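Local structure of peptidoglycan-recognition protein SA (Drosophila melanogaster, 1SXR) at residues F78-D83 with L125-D130. The protein recognises peptidoglycan of Gram-positive bacteria as a secreted innate immune receptor and so activates the Toll pathway. Numbering follows the deposited sequence. Where two conformers were deposited one is given.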
# COMPACT_ATOMS: atom_id res chain seq x y z
N PHE A 78 -3.43 1.85 -0.25
CA PHE A 78 -3.67 1.66 -1.70
C PHE A 78 -3.14 0.34 -2.16
O PHE A 78 -2.20 -0.22 -1.57
CB PHE A 78 -2.96 2.76 -2.50
CG PHE A 78 -3.48 4.13 -2.18
CD1 PHE A 78 -4.70 4.54 -2.71
CD2 PHE A 78 -2.78 4.97 -1.33
CE1 PHE A 78 -5.23 5.81 -2.39
CE2 PHE A 78 -3.30 6.23 -1.00
CZ PHE A 78 -4.52 6.64 -1.53
N LEU A 79 -3.71 -0.15 -3.27
CA LEU A 79 -3.24 -1.39 -3.90
C LEU A 79 -3.08 -1.14 -5.39
O LEU A 79 -3.82 -0.34 -5.95
CB LEU A 79 -4.22 -2.56 -3.68
CG LEU A 79 -4.55 -2.95 -2.23
CD1 LEU A 79 -5.82 -2.20 -1.73
CD2 LEU A 79 -4.69 -4.44 -2.07
N ILE A 80 -2.11 -1.78 -6.03
CA ILE A 80 -1.85 -1.48 -7.44
C ILE A 80 -1.86 -2.80 -8.21
O ILE A 80 -1.13 -3.73 -7.86
CB ILE A 80 -0.50 -0.79 -7.57
CG1 ILE A 80 -0.50 0.54 -6.82
CG2 ILE A 80 -0.19 -0.52 -9.04
CD1 ILE A 80 0.85 1.18 -6.71
N GLY A 81 -2.72 -2.88 -9.23
CA GLY A 81 -2.83 -4.09 -10.04
C GLY A 81 -1.91 -4.10 -11.26
O GLY A 81 -1.19 -3.14 -11.49
N ASN A 82 -1.97 -5.21 -12.01
CA ASN A 82 -1.07 -5.50 -13.12
C ASN A 82 -1.23 -4.48 -14.25
O ASN A 82 -0.26 -4.22 -14.99
CB ASN A 82 -1.39 -6.86 -13.75
CG ASN A 82 -0.91 -8.03 -12.95
OD1 ASN A 82 -0.20 -7.88 -11.96
ND2 ASN A 82 -1.32 -9.23 -13.37
N ASP A 83 -2.45 -3.97 -14.42
CA ASP A 83 -2.73 -2.98 -15.49
C ASP A 83 -2.34 -1.58 -15.04
O ASP A 83 -2.51 -0.62 -15.78
CB ASP A 83 -4.21 -2.96 -15.88
CG ASP A 83 -4.62 -4.13 -16.77
OD1 ASP A 83 -3.75 -4.98 -17.08
OD2 ASP A 83 -5.79 -4.27 -17.20
N LEU A 125 4.55 -0.45 -11.71
CA LEU A 125 5.66 0.32 -11.14
C LEU A 125 5.50 1.81 -11.45
O LEU A 125 5.71 2.63 -10.58
CB LEU A 125 7.00 -0.22 -11.65
CG LEU A 125 7.33 -1.65 -11.24
CD1 LEU A 125 8.57 -2.20 -11.95
CD2 LEU A 125 7.53 -1.72 -9.72
N GLN A 126 5.12 2.15 -12.67
CA GLN A 126 4.96 3.56 -13.02
C GLN A 126 3.78 4.17 -12.25
O GLN A 126 3.84 5.34 -11.83
CB GLN A 126 4.79 3.74 -14.53
CG GLN A 126 4.77 5.19 -14.96
CD GLN A 126 6.09 5.90 -14.68
OE1 GLN A 126 7.16 5.42 -15.07
NE2 GLN A 126 6.02 7.05 -14.01
N ALA A 127 2.73 3.38 -12.06
CA ALA A 127 1.58 3.86 -11.29
C ALA A 127 1.95 4.20 -9.84
O ALA A 127 1.47 5.18 -9.29
CB ALA A 127 0.41 2.83 -11.33
N ALA A 128 2.80 3.39 -9.23
CA ALA A 128 3.27 3.68 -7.87
C ALA A 128 4.07 4.96 -7.84
O ALA A 128 3.86 5.80 -6.95
CB ALA A 128 4.12 2.52 -7.35
N LYS A 129 4.99 5.12 -8.80
CA LYS A 129 5.77 6.38 -8.88
C LYS A 129 4.86 7.57 -9.06
O LYS A 129 5.05 8.60 -8.42
CB LYS A 129 6.81 6.30 -10.01
CG LYS A 129 7.83 5.20 -9.77
CD LYS A 129 8.89 5.17 -10.86
CE LYS A 129 9.92 4.08 -10.59
NZ LYS A 129 10.61 3.65 -11.85
N ASP A 130 3.87 7.43 -9.94
CA ASP A 130 2.90 8.52 -10.16
C ASP A 130 2.09 8.81 -8.91
O ASP A 130 1.80 9.95 -8.60
CB ASP A 130 1.94 8.21 -11.29
CG ASP A 130 2.63 8.11 -12.64
OD1 ASP A 130 3.82 8.46 -12.74
OD2 ASP A 130 2.03 7.67 -13.64
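I80 meets A127 and A128 through the methyl ends of its two branches, and these apolar touches make up the whole direct contact between residues 78-83 and 125-130. The end of the longer branch, CD1 of I80, lies 3.6 Å from CB of A128 and 3.7 Å from CA of A128, against both the methyl and the root of that residue. The shorter branch, CG2 of I80, lies 4.1 Å from CB of A127, a looser touch. CG1 stands anti to the carbonyl carbon and beside the backbone N (chi1 -62°), and the extended second torsion (chi2 171°) carries CD1 on to A128; CG2, anti to the backbone N, is left to face A127. The fork of the isoleucine is thus shared between two consecutive helix residues, and their small side chains are consistent with the close approach of the helix backbone to the strand, with CA of I80 7.3 Å from CA of A128.

Outside the two segments, I80 also touches A124, one turn before A128 on the same helix, and I109 of strand 106-111. A128 in turn packs on F111, and F78, two residues before I80 on the strand, reaches L131. Backbone hydrogen bonds of I80 with A110 and I112 tie the strand into the mixed sheet. Within the helix, Q126 and D130, one turn apart, are joined by a bond from NE2 of Q126 to the syn side of OD1 of D130 over 2.9 Å, in the plane of the amide but 35° out of the carboxylate plane. The contact is helix-on-sheet packing in the core of the amidase-like fold, away from the residues inferred to bind peptidoglycan; with no hydrogen bond between the segments, their direct attachment rests on a few buried aliphatic groups, one pair of them in close van der Waals contact.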